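Local coordinates for protein esterase E25 (Uncultured bacterium, PDB 4Q05) that probably hydrolyses ester bonds, as an alpha/beta hydrolase of the GTSAG motif subfamily of the bacterial hormone-sensitive lipase family, at residues 229-234 / 293-298; 110-115 / 184-189; 86-91 / 142-147. All blocks are in the same frame, centred on the assembly; numbering follows the deposited sequence.

Read from the N terminus, the chain meets segment 86-91 first, on helix 77-88 and the turn after it. Segment 110-115 follows, a hairpin at the edge of the sheet. Segment 142-147 then returns to 86-91 and closes the loop of interaction 3. Segment 184-189 packs on the hairpin and closes interaction 2. Interactions 2 and 3 therefore cross along the chain, although they do not touch. Interaction 1 comes later, in series with both: 293-298 returns to 229-234 and closes its loop, pairing two strands. Interactions 1 and 2 both reach the same sheet, with centres about 22 Å apart. Interaction 3 ties helix 77-88 to the loop after strand 132-136.

Interaction 1. Residues 229-234 / 293-298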
ATOM      1  N   ALA A 229       7.154  -8.233  18.068  1.00 27.12           N
ATOM      2  CA  ALA A 229       6.595  -7.851  16.767  1.00 27.92           C
ATOM      3  C   ALA A 229       5.092  -7.629  16.875  1.00 30.69           C
ATOM      4  O   ALA A 229       4.437  -8.213  17.741  1.00 28.28           O
ATOM      5  CB  ALA A 229       6.876  -8.929  15.734  1.00 26.00           C
ATOM      6  N   LEU A 230       4.543  -6.787  16.000  1.00 25.42           N
ATOM      7  CA  LEU A 230       3.100  -6.591  15.964  1.00 23.76           C
ATOM      8  C   LEU A 230       2.589  -6.982  14.602  1.00 26.93           C
ATOM      9  O   LEU A 230       3.290  -6.819  13.607  1.00 24.89           O
ATOM     10  CB  LEU A 230       2.740  -5.128  16.190  1.00 23.74           C
ATOM     11  CG  LEU A 230       3.229  -4.467  17.466  1.00 26.04           C
ATOM     12  CD1 LEU A 230       2.633  -3.065  17.532  1.00 27.19           C
ATOM     13  CD2 LEU A 230       2.836  -5.293  18.691  1.00 25.13           C
ATOM     14  N   PHE A 231       1.369  -7.500  14.571  1.00 23.12           N
ATOM     15  CA  PHE A 231       0.649  -7.736  13.329  1.00 22.40           C
ATOM     16  C   PHE A 231      -0.598  -6.860  13.321  1.00 25.95           C
ATOM     17  O   PHE A 231      -1.430  -6.954  14.228  1.00 24.75           O
ATOM     18  CB  PHE A 231       0.247  -9.205  13.242  1.00 26.84           C
ATOM     19  CG  PHE A 231      -0.641  -9.514  12.085  1.00 23.47           C
ATOM     20  CD1 PHE A 231      -0.121  -9.576  10.805  1.00 23.02           C
ATOM     21  CD2 PHE A 231      -2.000  -9.726  12.272  1.00 23.22           C
ATOM     22  CE1 PHE A 231      -0.943  -9.858   9.723  1.00 28.69           C
ATOM     23  CE2 PHE A 231      -2.822 -10.013  11.213  1.00 22.21           C
ATOM     24  CZ  PHE A 231      -2.297 -10.081   9.928  1.00 26.13           C
ATOM     25  N   LEU A 232      -0.714  -5.985  12.323  1.00 23.40           N
ATOM     26  CA  LEU A 232      -1.903  -5.150  12.180  1.00 24.12           C
ATOM     27  C   LEU A 232      -2.543  -5.360  10.810  1.00 27.91           C
ATOM     28  O   LEU A 232      -2.142  -4.739   9.812  1.00 22.47           O
ATOM     29  CB  LEU A 232      -1.556  -3.677  12.363  1.00 22.24           C
ATOM     30  CG  LEU A 232      -0.861  -3.306  13.671  1.00 25.91           C
ATOM     31  CD1 LEU A 232      -0.525  -1.829  13.653  1.00 21.97           C
ATOM     32  CD2 LEU A 232      -1.758  -3.632  14.865  1.00 20.74           C
ATOM     33  N   GLY A 233      -3.517  -6.243  10.737  1.00 24.49           N
ATOM     34  CA  GLY A 233      -4.252  -6.482   9.539  1.00 23.48           C
ATOM     35  C   GLY A 233      -5.445  -5.584   9.550  1.00 26.23           C
ATOM     36  O   GLY A 233      -6.100  -5.532  10.545  1.00 27.53           O
ATOM     37  N   THR A 234      -5.663  -4.878   8.455  1.00 22.51           N
ATOM     38  CA  THR A 234      -6.755  -3.943   8.263  1.00 23.91           C
ATOM     39  C   THR A 234      -7.198  -3.269   9.585  1.00 23.50           C
ATOM     40  O   THR A 234      -8.291  -3.410  10.022  1.00 24.70           O
ATOM     41  CB  THR A 234      -7.913  -4.588   7.473  1.00 27.57           C
ATOM     42  OG1 THR A 234      -8.919  -3.639   7.212  1.00 24.54           O
ATOM     43  CG2 THR A 234      -8.496  -5.752   8.205  1.00 23.20           C
ATOM     44  N   PRO A 293       8.663  -3.771  15.724  1.00 25.24           N
ATOM     45  CA  PRO A 293       8.475  -3.949  14.279  1.00 25.54           C
ATOM     46  C   PRO A 293       7.054  -4.386  13.997  1.00 28.48           C
ATOM     47  O   PRO A 293       6.541  -5.278  14.677  1.00 25.85           O
ATOM     48  CB  PRO A 293       9.453  -5.079  13.941  1.00 26.67           C
ATOM     49  CG  PRO A 293      10.567  -4.895  14.946  1.00 28.84           C
ATOM     50  CD  PRO A 293       9.872  -4.462  16.217  1.00 28.06           C
ATOM     51  N   THR A 294       6.437  -3.770  12.997  1.00 24.21           N
ATOM     52  CA  THR A 294       5.028  -3.985  12.711  1.00 26.52           C
ATOM     53  C   THR A 294       4.802  -4.432  11.259  1.00 25.79           C
ATOM     54  O   THR A 294       5.426  -3.923  10.325  1.00 23.81           O
ATOM     55  CB  THR A 294       4.236  -2.704  13.015  1.00 24.40           C
ATOM     56  OG1 THR A 294       4.371  -2.399  14.406  1.00 23.77           O
ATOM     57  CG2 THR A 294       2.743  -2.850  12.673  1.00 21.37           C
ATOM     58  N   PHE A 295       3.900  -5.392  11.099  1.00 24.07           N
ATOM     59  CA  PHE A 295       3.562  -5.978   9.812  1.00 24.89           C
ATOM     60  C   PHE A 295       2.119  -5.576   9.558  1.00 22.80           C
ATOM     61  O   PHE A 295       1.245  -5.830  10.402  1.00 23.11           O
ATOM     62  CB  PHE A 295       3.707  -7.501   9.932  1.00 22.10           C
ATOM     63  CG  PHE A 295       3.431  -8.279   8.657  1.00 27.79           C
ATOM     64  CD1 PHE A 295       2.139  -8.443   8.184  1.00 24.35           C
ATOM     65  CD2 PHE A 295       4.467  -8.916   7.989  1.00 26.68           C
ATOM     66  CE1 PHE A 295       1.895  -9.190   7.040  1.00 26.76           C
ATOM     67  CE2 PHE A 295       4.227  -9.675   6.856  1.00 25.98           C
ATOM     68  CZ  PHE A 295       2.941  -9.809   6.380  1.00 25.22           C
ATOM     69  N   LEU A 296       1.855  -4.938   8.419  1.00 20.97           N
ATOM     70  CA  LEU A 296       0.498  -4.474   8.120  1.00 21.91           C
ATOM     71  C   LEU A 296       0.024  -4.996   6.776  1.00 22.87           C
ATOM     72  O   LEU A 296       0.799  -5.111   5.843  1.00 22.65           O
ATOM     73  CB  LEU A 296       0.415  -2.941   8.096  1.00 18.59           C
ATOM     74  CG  LEU A 296       0.899  -2.197   9.344  1.00 21.38           C
ATOM     75  CD1 LEU A 296       2.347  -1.749   9.141  1.00 21.37           C
ATOM     76  CD2 LEU A 296      -0.011  -0.993   9.616  1.00 20.43           C
ATOM     77  N   ILE A 297      -1.259  -5.297   6.684  1.00 22.95           N
ATOM     78  CA  ILE A 297      -1.811  -5.842   5.456  1.00 22.59           C
ATOM     79  C   ILE A 297      -3.196  -5.274   5.197  1.00 21.08           C
ATOM     80  O   ILE A 297      -3.985  -5.050   6.126  1.00 21.99           O
ATOM     81  CB  ILE A 297      -1.820  -7.392   5.484  1.00 27.22           C
ATOM     82  CG1 ILE A 297      -2.457  -7.949   4.207  1.00 25.82           C
ATOM     83  CG2 ILE A 297      -2.574  -7.904   6.681  1.00 26.69           C
ATOM     84  CD1 ILE A 297      -2.379  -9.447   4.133  1.00 28.88           C
ATOM     85  N   THR A 298      -3.475  -5.008   3.929  1.00 20.15           N
ATOM     86  CA  THR A 298      -4.760  -4.478   3.518  1.00 22.37           C
ATOM     87  C   THR A 298      -4.879  -4.768   2.009  1.00 20.41           C
ATOM     88  O   THR A 298      -4.153  -5.607   1.488  1.00 21.63           O
ATOM     89  CB  THR A 298      -4.872  -2.966   3.852  1.00 22.29           C
ATOM     90  OG1 THR A 298      -6.138  -2.447   3.424  1.00 22.05           O
ATOM     91  CG2 THR A 298      -3.745  -2.178   3.184  1.00 20.94           C
TER
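Phe231 and Phe295 both extend CG away from their own backbone N, with chi1 173° and -178°. These like torsions lay both side chains alike on the face their strand positions give them and bring their CD1 atoms together. The rings meet obliquely, with planes at 33°. Phe231 CD1 lies 3.6 Å from Phe295 CD1, which sits at the edge of the Phe231 ring, near its plane. The far end of that ring reaches the next residue on this face, with Phe231 CZ 3.9 Å from Ile297 CG2. Ile297 CG2 also comes 3.6 Å from Gly233 CA, where a beta carbon would be crowded by Phe231 CZ. An alanine in place of Phe231 would probably open a gap between Phe295 and Ile297 and leave the Phe295 ring less restrained on that side. Phe295 also stacks on Phe325 and meets Phe354 edge to face.

The other face carries Leu230, Leu232, Thr294 and Leu296. Thr294 CG2 approaches Leu232 CD1 at 3.6 Å. Thr294 OG1 bonds to Pro292 O and also lies 3.6 Å from Leu230 CD1. Leu232 and Leu296 lie side by side and point the same way; Leu232 meets helix 206-221 and Leu296 helix 305-317.

Five backbone hydrogen bonds hold the strands. Leu232 N to Phe295 O is 2.7 Å and nearly straight. Ile297 N to Leu232 O is longer, at 3.3 Å. Thr234 N to Ile297 O, at 2.9 Å, closes the series where the chain turns. There Thr234 OG1 bonds to Asp302 and His332, and Asp302 also takes Thr298 OG1. Phe231 touches the probable nucleophile elbow around Ser206. Neighbouring parallel strands in the parallel part of a mixed sheet, with helices on both faces, are typical of the alpha/beta hydrolase fold.

Interaction 2. Residues 110-115 / 184-189; sequences VIEGVS and VFTVYQ
Ile111 N bonds to Val114 O at 2.8 Å, and Val114 N returns a bond of 2.8 Å to Ile111 O. This reciprocal pair closes a type I' turn, with Gly113 in its third position. Ile111 and Val114 both point their CB toward helix 179-194.

Val187 is the main partner on the helix. Its CG2 branch meets Val114 across an oblique crossing, 3.7 Å from Val114 CB. The same methyl lies 4.2 Å from Ile111 CG2; it thus touches a residue of each hairpin strand. Leu165 and Ile167 of strand 164-168 also touch Val187.

In the fold, this is the antiparallel hairpin at one edge of the alpha/beta hydrolase sheet. Helix 179-194 covers it, and belongs to the connection between strands 164-168 and 200-205.

Thr186 uses its methyl rather than its hydroxyl. Chi1 of -69° turns OG1 back toward the helix backbone, where it bonds to Asp182 O, and points CG2 at the turn. Thr186 CG2 is 3.4 Å from Glu112 CB, a close fit, and 3.8 Å from Val114 CG2. The Glu112 chain bends at its second torsion and takes its carboxylate away from the helix, at the exposed side of the contact.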
ATOM      1  N   VAL A 110      -8.930 -20.104  30.322  1.00 25.45           N
ATOM      2  CA  VAL A 110      -9.080 -18.821  30.993  1.00 28.97           C
ATOM      3  C   VAL A 110      -7.740 -18.418  31.584  1.00 29.27           C
ATOM      4  O   VAL A 110      -7.034 -19.237  32.176  1.00 31.86           O
ATOM      5  CB  VAL A 110     -10.161 -18.870  32.103  1.00 32.48           C
ATOM      6  CG1 VAL A 110     -10.319 -17.499  32.735  1.00 31.60           C
ATOM      7  CG2 VAL A 110     -11.483 -19.321  31.525  1.00 31.13           C
ATOM      8  N   ILE A 111      -7.381 -17.161  31.391  1.00 30.33           N
ATOM      9  CA  ILE A 111      -6.153 -16.632  31.949  1.00 27.79           C
ATOM     10  C   ILE A 111      -6.533 -15.434  32.787  1.00 30.03           C
ATOM     11  O   ILE A 111      -7.041 -14.440  32.259  1.00 28.58           O
ATOM     12  CB  ILE A 111      -5.175 -16.214  30.845  1.00 32.78           C
ATOM     13  CG1 ILE A 111      -4.650 -17.457  30.125  1.00 30.56           C
ATOM     14  CG2 ILE A 111      -4.008 -15.396  31.430  1.00 32.94           C
ATOM     15  CD1 ILE A 111      -3.602 -17.157  29.094  1.00 32.50           C
ATOM     16  N   GLU A 112      -6.343 -15.545  34.097  1.00 28.31           N
ATOM     17  CA  GLU A 112      -6.690 -14.458  35.004  1.00 27.64           C
ATOM     18  C   GLU A 112      -8.095 -13.954  34.733  1.00 28.37           C
ATOM     19  O   GLU A 112      -8.335 -12.752  34.664  1.00 25.10           O
ATOM     20  CB  GLU A 112      -5.675 -13.321  34.869  1.00 27.86           C
ATOM     21  CG  GLU A 112      -4.279 -13.759  35.270  1.00 30.76           C
ATOM     22  CD  GLU A 112      -4.229 -14.145  36.740  1.00 40.90           C
ATOM     23  OE1 GLU A 112      -4.756 -13.357  37.552  1.00 37.07           O
ATOM     24  OE2 GLU A 112      -3.692 -15.226  37.078  1.00 40.40           O
ATOM     25  N   GLY A 113      -9.025 -14.886  34.557  1.00 27.44           N
ATOM     26  CA  GLY A 113     -10.418 -14.529  34.383  1.00 29.04           C
ATOM     27  C   GLY A 113     -10.773 -14.157  32.952  1.00 29.16           C
ATOM     28  O   GLY A 113     -11.941 -13.942  32.646  1.00 29.31           O
ATOM     29  N   VAL A 114      -9.771 -14.067  32.077  1.00 28.03           N
ATOM     30  CA  VAL A 114     -10.016 -13.701  30.670  1.00 29.18           C
ATOM     31  C   VAL A 114     -10.184 -14.942  29.789  1.00 26.17           C
ATOM     32  O   VAL A 114      -9.357 -15.855  29.809  1.00 25.52           O
ATOM     33  CB  VAL A 114      -8.878 -12.821  30.066  1.00 29.77           C
ATOM     34  CG1 VAL A 114      -9.203 -12.440  28.604  1.00 23.20           C
ATOM     35  CG2 VAL A 114      -8.648 -11.564  30.907  1.00 25.64           C
ATOM     36  N   SER A 115     -11.262 -14.963  29.017  1.00 27.53           N
ATOM     37  CA  SER A 115     -11.496 -16.026  28.045  1.00 28.08           C
ATOM     38  C   SER A 115     -10.404 -16.013  26.970  1.00 28.19           C
ATOM     39  O   SER A 115     -10.128 -14.972  26.371  1.00 26.68           O
ATOM     40  CB  SER A 115     -12.863 -15.821  27.389  1.00 29.11           C
ATOM     41  OG  SER A 115     -13.156 -16.875  26.498  1.00 30.62           O
ATOM     42  N   VAL A 184      -7.075  -7.551  27.429  1.00 26.52           N
ATOM     43  CA  VAL A 184      -5.849  -7.767  26.681  1.00 25.40           C
ATOM     44  C   VAL A 184      -4.642  -7.482  27.570  1.00 27.34           C
ATOM     45  O   VAL A 184      -3.702  -8.269  27.625  1.00 26.78           O
ATOM     46  CB  VAL A 184      -5.806  -6.950  25.382  1.00 27.33           C
ATOM     47  CG1 VAL A 184      -4.463  -7.113  24.721  1.00 30.01           C
ATOM     48  CG2 VAL A 184      -6.919  -7.425  24.448  1.00 24.70           C
ATOM     49  N   PHE A 185      -4.686  -6.379  28.304  1.00 29.64           N
ATOM     50  CA  PHE A 185      -3.591  -6.060  29.215  1.00 29.40           C
ATOM     51  C   PHE A 185      -3.381  -7.165  30.257  1.00 30.80           C
ATOM     52  O   PHE A 185      -2.251  -7.562  30.541  1.00 29.56           O
ATOM     53  CB  PHE A 185      -3.853  -4.723  29.897  1.00 30.52           C
ATOM     54  CG  PHE A 185      -2.789  -4.323  30.872  1.00 35.16           C
ATOM     55  CD1 PHE A 185      -1.563  -3.869  30.425  1.00 39.39           C
ATOM     56  CD2 PHE A 185      -3.017  -4.399  32.234  1.00 39.98           C
ATOM     57  CE1 PHE A 185      -0.576  -3.500  31.319  1.00 45.33           C
ATOM     58  CE2 PHE A 185      -2.034  -4.029  33.136  1.00 44.19           C
ATOM     59  CZ  PHE A 185      -0.815  -3.575  32.675  1.00 39.40           C
ATOM     60  N   THR A 186      -4.481  -7.669  30.809  1.00 27.87           N
ATOM     61  CA  THR A 186      -4.418  -8.716  31.832  1.00 30.27           C
ATOM     62  C   THR A 186      -3.691  -9.944  31.321  1.00 26.43           C
ATOM     63  O   THR A 186      -2.798 -10.469  31.977  1.00 28.09           O
ATOM     64  CB  THR A 186      -5.839  -9.121  32.291  1.00 27.19           C
ATOM     65  OG1 THR A 186      -6.425  -8.044  33.023  1.00 31.87           O
ATOM     66  CG2 THR A 186      -5.799 -10.345  33.178  1.00 27.21           C
ATOM     67  N   VAL A 187      -4.065 -10.399  30.129  1.00 27.20           N
ATOM     68  CA  VAL A 187      -3.426 -11.573  29.563  1.00 25.11           C
ATOM     69  C   VAL A 187      -1.962 -11.293  29.260  1.00 24.36           C
ATOM     70  O   VAL A 187      -1.083 -12.110  29.550  1.00 27.49           O
ATOM     71  CB  VAL A 187      -4.148 -12.050  28.287  1.00 28.47           C
ATOM     72  CG1 VAL A 187      -3.324 -13.117  27.576  1.00 26.16           C
ATOM     73  CG2 VAL A 187      -5.514 -12.584  28.641  1.00 25.88           C
ATOM     74  N   TYR A 188      -1.690 -10.131  28.685  1.00 25.78           N
ATOM     75  CA  TYR A 188      -0.306  -9.777  28.374  1.00 30.55           C
ATOM     76  C   TYR A 188       0.575  -9.757  29.632  1.00 32.95           C
ATOM     77  O   TYR A 188       1.666 -10.329  29.642  1.00 28.22           O
ATOM     78  CB  TYR A 188      -0.236  -8.426  27.665  1.00 30.56           C
ATOM     79  CG  TYR A 188       1.148  -8.080  27.175  1.00 29.89           C
ATOM     80  CD1 TYR A 188       1.670  -8.689  26.036  1.00 31.98           C
ATOM     81  CD2 TYR A 188       1.933  -7.151  27.848  1.00 30.14           C
ATOM     82  CE1 TYR A 188       2.938  -8.385  25.581  1.00 28.87           C
ATOM     83  CE2 TYR A 188       3.199  -6.835  27.399  1.00 29.89           C
ATOM     84  CZ  TYR A 188       3.694  -7.452  26.258  1.00 28.64           C
ATOM     85  OH  TYR A 188       4.955  -7.149  25.798  1.00 33.35           O
ATOM     86  N   GLN A 189       0.106  -9.095  30.687  1.00 27.81           N
ATOM     87  CA  GLN A 189       0.877  -9.044  31.930  1.00 33.18           C
ATOM     88  C   GLN A 189       1.162 -10.436  32.448  1.00 30.41           C
ATOM     89  O   GLN A 189       2.279 -10.737  32.867  1.00 34.73           O
ATOM     90  CB  GLN A 189       0.147  -8.236  33.003  1.00 33.40           C
ATOM     91  CG  GLN A 189       0.317  -6.733  32.849  1.00 45.83           C
ATOM     92  CD  GLN A 189       0.825  -6.058  34.124  1.00 65.84           C
ATOM     93  OE1 GLN A 189       0.151  -6.077  35.167  1.00 56.08           O
ATOM     94  NE2 GLN A 189       2.019  -5.460  34.046  1.00 55.40           N
TER

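Interaction 3. Residues 86-91 / 142-147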
ATOM      1  N   GLN A  86     -26.756 -12.089  14.817  1.00 35.37           N
ATOM      2  CA  GLN A  86     -26.997 -12.213  13.379  1.00 34.68           C
ATOM      3  C   GLN A  86     -25.695 -12.132  12.580  1.00 39.60           C
ATOM      4  O   GLN A  86     -25.444 -12.956  11.704  1.00 37.85           O
ATOM      5  CB  GLN A  86     -27.980 -11.141  12.908  1.00 40.43           C
ATOM      6  CG  GLN A  86     -28.086 -10.986  11.398  1.00 48.47           C
ATOM      7  CD  GLN A  86     -28.769  -9.683  10.990  1.00 64.27           C
ATOM      8  OE1 GLN A  86     -29.490  -9.069  11.783  1.00 62.25           O
ATOM      9  NE2 GLN A  86     -28.532  -9.250   9.751  1.00 59.93           N
ATOM     10  N   LEU A  87     -24.865 -11.139  12.882  1.00 33.29           N
ATOM     11  CA  LEU A  87     -23.614 -10.967  12.155  1.00 35.66           C
ATOM     12  C   LEU A  87     -22.592 -12.067  12.443  1.00 34.02           C
ATOM     13  O   LEU A  87     -21.764 -12.364  11.597  1.00 36.18           O
ATOM     14  CB  LEU A  87     -23.015  -9.584  12.421  1.00 29.67           C
ATOM     15  CG  LEU A  87     -23.884  -8.480  11.821  1.00 34.71           C
ATOM     16  CD1 LEU A  87     -23.404  -7.122  12.259  1.00 31.50           C
ATOM     17  CD2 LEU A  87     -23.898  -8.595  10.299  1.00 39.12           C
ATOM     18  N   ASP A  88     -22.662 -12.667  13.630  1.00 33.05           N
ATOM     19  CA  ASP A  88     -21.713 -13.712  14.026  1.00 38.16           C
ATOM     20  C   ASP A  88     -22.152 -15.088  13.539  1.00 38.50           C
ATOM     21  O   ASP A  88     -21.448 -16.082  13.721  1.00 36.36           O
ATOM     22  CB  ASP A  88     -21.570 -13.774  15.548  1.00 34.11           C
ATOM     23  CG  ASP A  88     -20.696 -12.670  16.109  1.00 34.04           C
ATOM     24  OD1 ASP A  88     -19.995 -11.994  15.324  1.00 32.56           O
ATOM     25  OD2 ASP A  88     -20.698 -12.504  17.348  1.00 32.06           O
ATOM     26  N   GLU A  89     -23.327 -15.142  12.931  1.00 34.33           N
ATOM     27  CA  GLU A  89     -23.913 -16.416  12.543  1.00 46.46           C
ATOM     28  C   GLU A  89     -22.956 -17.199  11.652  1.00 36.54           C
ATOM     29  O   GLU A  89     -22.421 -16.660  10.684  1.00 39.07           O
ATOM     30  CB  GLU A  89     -25.229 -16.162  11.817  1.00 50.41           C
ATOM     31  CG  GLU A  89     -26.174 -17.336  11.766  1.00 58.26           C
ATOM     32  CD  GLU A  89     -27.584 -16.893  11.425  1.00 72.44           C
ATOM     33  OE1 GLU A  89     -28.264 -16.349  12.325  1.00 71.18           O
ATOM     34  OE2 GLU A  89     -28.001 -17.066  10.257  1.00 73.57           O
ATOM     35  N   GLY A  90     -22.727 -18.461  11.995  1.00 40.67           N
ATOM     36  CA  GLY A  90     -21.933 -19.345  11.157  1.00 46.33           C
ATOM     37  C   GLY A  90     -20.430 -19.249  11.353  1.00 47.35           C
ATOM     38  O   GLY A  90     -19.672 -20.041  10.794  1.00 38.04           O
ATOM     39  N   LYS A  91     -19.989 -18.277  12.145  1.00 44.33           N
ATOM     40  CA  LYS A  91     -18.561 -18.065  12.341  1.00 38.38           C
ATOM     41  C   LYS A  91     -17.939 -19.236  13.081  1.00 38.09           C
ATOM     42  O   LYS A  91     -16.864 -19.709  12.713  1.00 39.61           O
ATOM     43  CB  LYS A  91     -18.312 -16.777  13.116  1.00 42.88           C
ATOM     44  CG  LYS A  91     -18.770 -15.522  12.403  1.00 43.22           C
ATOM     45  CD  LYS A  91     -17.711 -15.018  11.470  1.00 49.91           C
ATOM     46  CE  LYS A  91     -18.033 -13.604  11.029  1.00 52.77           C
ATOM     47  NZ  LYS A  91     -19.412 -13.517  10.479  1.00 53.02           N
ATOM     48  N   VAL A 142     -17.645  -5.330  18.487  1.00 24.27           N
ATOM     49  CA  VAL A 142     -18.691  -6.034  19.189  1.00 27.73           C
ATOM     50  C   VAL A 142     -18.887  -7.424  18.601  1.00 27.94           C
ATOM     51  O   VAL A 142     -19.655  -8.182  19.108  1.00 26.13           O
ATOM     52  CB  VAL A 142     -20.040  -5.316  19.143  1.00 23.54           C
ATOM     53  CG1 VAL A 142     -19.947  -3.964  19.773  1.00 23.70           C
ATOM     54  CG2 VAL A 142     -20.502  -5.161  17.727  1.00 27.61           C
ATOM     55  N   LEU A 143     -18.184  -7.717  17.525  1.00 25.37           N
ATOM     56  CA  LEU A 143     -18.358  -8.955  16.782  1.00 27.52           C
ATOM     57  C   LEU A 143     -17.285  -9.983  17.114  1.00 28.65           C
ATOM     58  O   LEU A 143     -16.254  -9.657  17.692  1.00 28.12           O
ATOM     59  CB  LEU A 143     -18.361  -8.680  15.275  1.00 25.35           C
ATOM     60  CG  LEU A 143     -19.462  -7.728  14.789  1.00 29.83           C
ATOM     61  CD1 LEU A 143     -19.348  -7.451  13.288  1.00 27.60           C
ATOM     62  CD2 LEU A 143     -20.862  -8.263  15.151  1.00 26.86           C
ATOM     63  N   ASN A 144     -17.550 -11.227  16.738  1.00 28.03           N
ATOM     64  CA  ASN A 144     -16.593 -12.320  16.854  1.00 25.42           C
ATOM     65  C   ASN A 144     -16.191 -12.690  18.271  1.00 26.71           C
ATOM     66  O   ASN A 144     -15.060 -13.096  18.510  1.00 28.09           O
ATOM     67  CB  ASN A 144     -15.353 -12.042  16.001  1.00 27.96           C
ATOM     68  CG  ASN A 144     -15.698 -11.825  14.530  1.00 31.90           C
ATOM     69  OD1 ASN A 144     -16.527 -12.530  13.960  1.00 36.76           O
ATOM     70  ND2 ASN A 144     -15.075 -10.837  13.925  1.00 27.14           N
ATOM     71  N   GLY A 145     -17.128 -12.562  19.203  1.00 25.76           N
ATOM     72  CA  GLY A 145     -16.918 -13.022  20.559  1.00 29.33           C
ATOM     73  C   GLY A 145     -16.835 -14.536  20.569  1.00 34.04           C
ATOM     74  O   GLY A 145     -17.306 -15.207  19.644  1.00 28.22           O
ATOM     75  N   GLY A 146     -16.217 -15.082  21.606  1.00 28.67           N
ATOM     76  CA  GLY A 146     -16.143 -16.521  21.735  1.00 29.63           C
ATOM     77  C   GLY A 146     -15.369 -17.173  20.611  1.00 29.71           C
ATOM     78  O   GLY A 146     -14.432 -16.596  20.040  1.00 27.97           O
ATOM     79  N   GLU A 147     -15.767 -18.394  20.288  1.00 26.91           N
ATOM     80  CA  GLU A 147     -15.004 -19.206  19.367  1.00 34.32           C
ATOM     81  C   GLU A 147     -15.074 -18.624  17.959  1.00 28.63           C
ATOM     82  O   GLU A 147     -14.229 -18.910  17.115  1.00 29.43           O
ATOM     83  CB  GLU A 147     -15.521 -20.643  19.402  1.00 33.54           C
ATOM     84  CG  GLU A 147     -14.568 -21.639  18.795  1.00 41.40           C
ATOM     85  CD  GLU A 147     -15.073 -23.059  18.919  1.00 43.95           C
ATOM     86  OE1 GLU A 147     -14.522 -23.943  18.231  1.00 46.56           O
ATOM     87  OE2 GLU A 147     -16.020 -23.281  19.703  1.00 43.14           O
TER
HETATM   88  O   HOH W   1     -19.622 -10.953  19.329  1.00 29.06           O
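Val142 O and Asp88 OD2 are joined by one water, which donates to both and lies 2.7 Å from Asp88 OD2. Leu143 comes next and brings an apolar branch, with Leu143 CD2 3.7 Å from Leu87 CB. Helix 262-271 borders this pair through Phe262. Asn144 N then gives the direct bond, 2.9 Å to Asp88 OD1. It is nearly straight and arrives on the syn side, 29° out of the carboxylate plane. Asn144 OD1 lies against the aliphatic CD and CE of Lys91, 3.5 Å from Lys91 CE. Lys91 folds at chi2 (-86°) and chi4 (-53°), which returns NZ to Leu87 O at 2.8 Å. Asn144 ND2 bonds to Gly138 O. This ties the contact to the His-Gly-Gly sequence starting at His137, which probably forms the oxyanion hole, as in hormone-sensitive lipase relatives. Gly145 N donates to the same water, 3.0 Å away. Further on, Gly146 N bonds to Asp168, and Glu147 makes a salt bridge with Arg96. Asp88 thus holds backbone groups of the loop, one directly and two through water, beside helix 77-88. Its probable negative charge is met here by N-H and O-H donors rather than by the lysine amine.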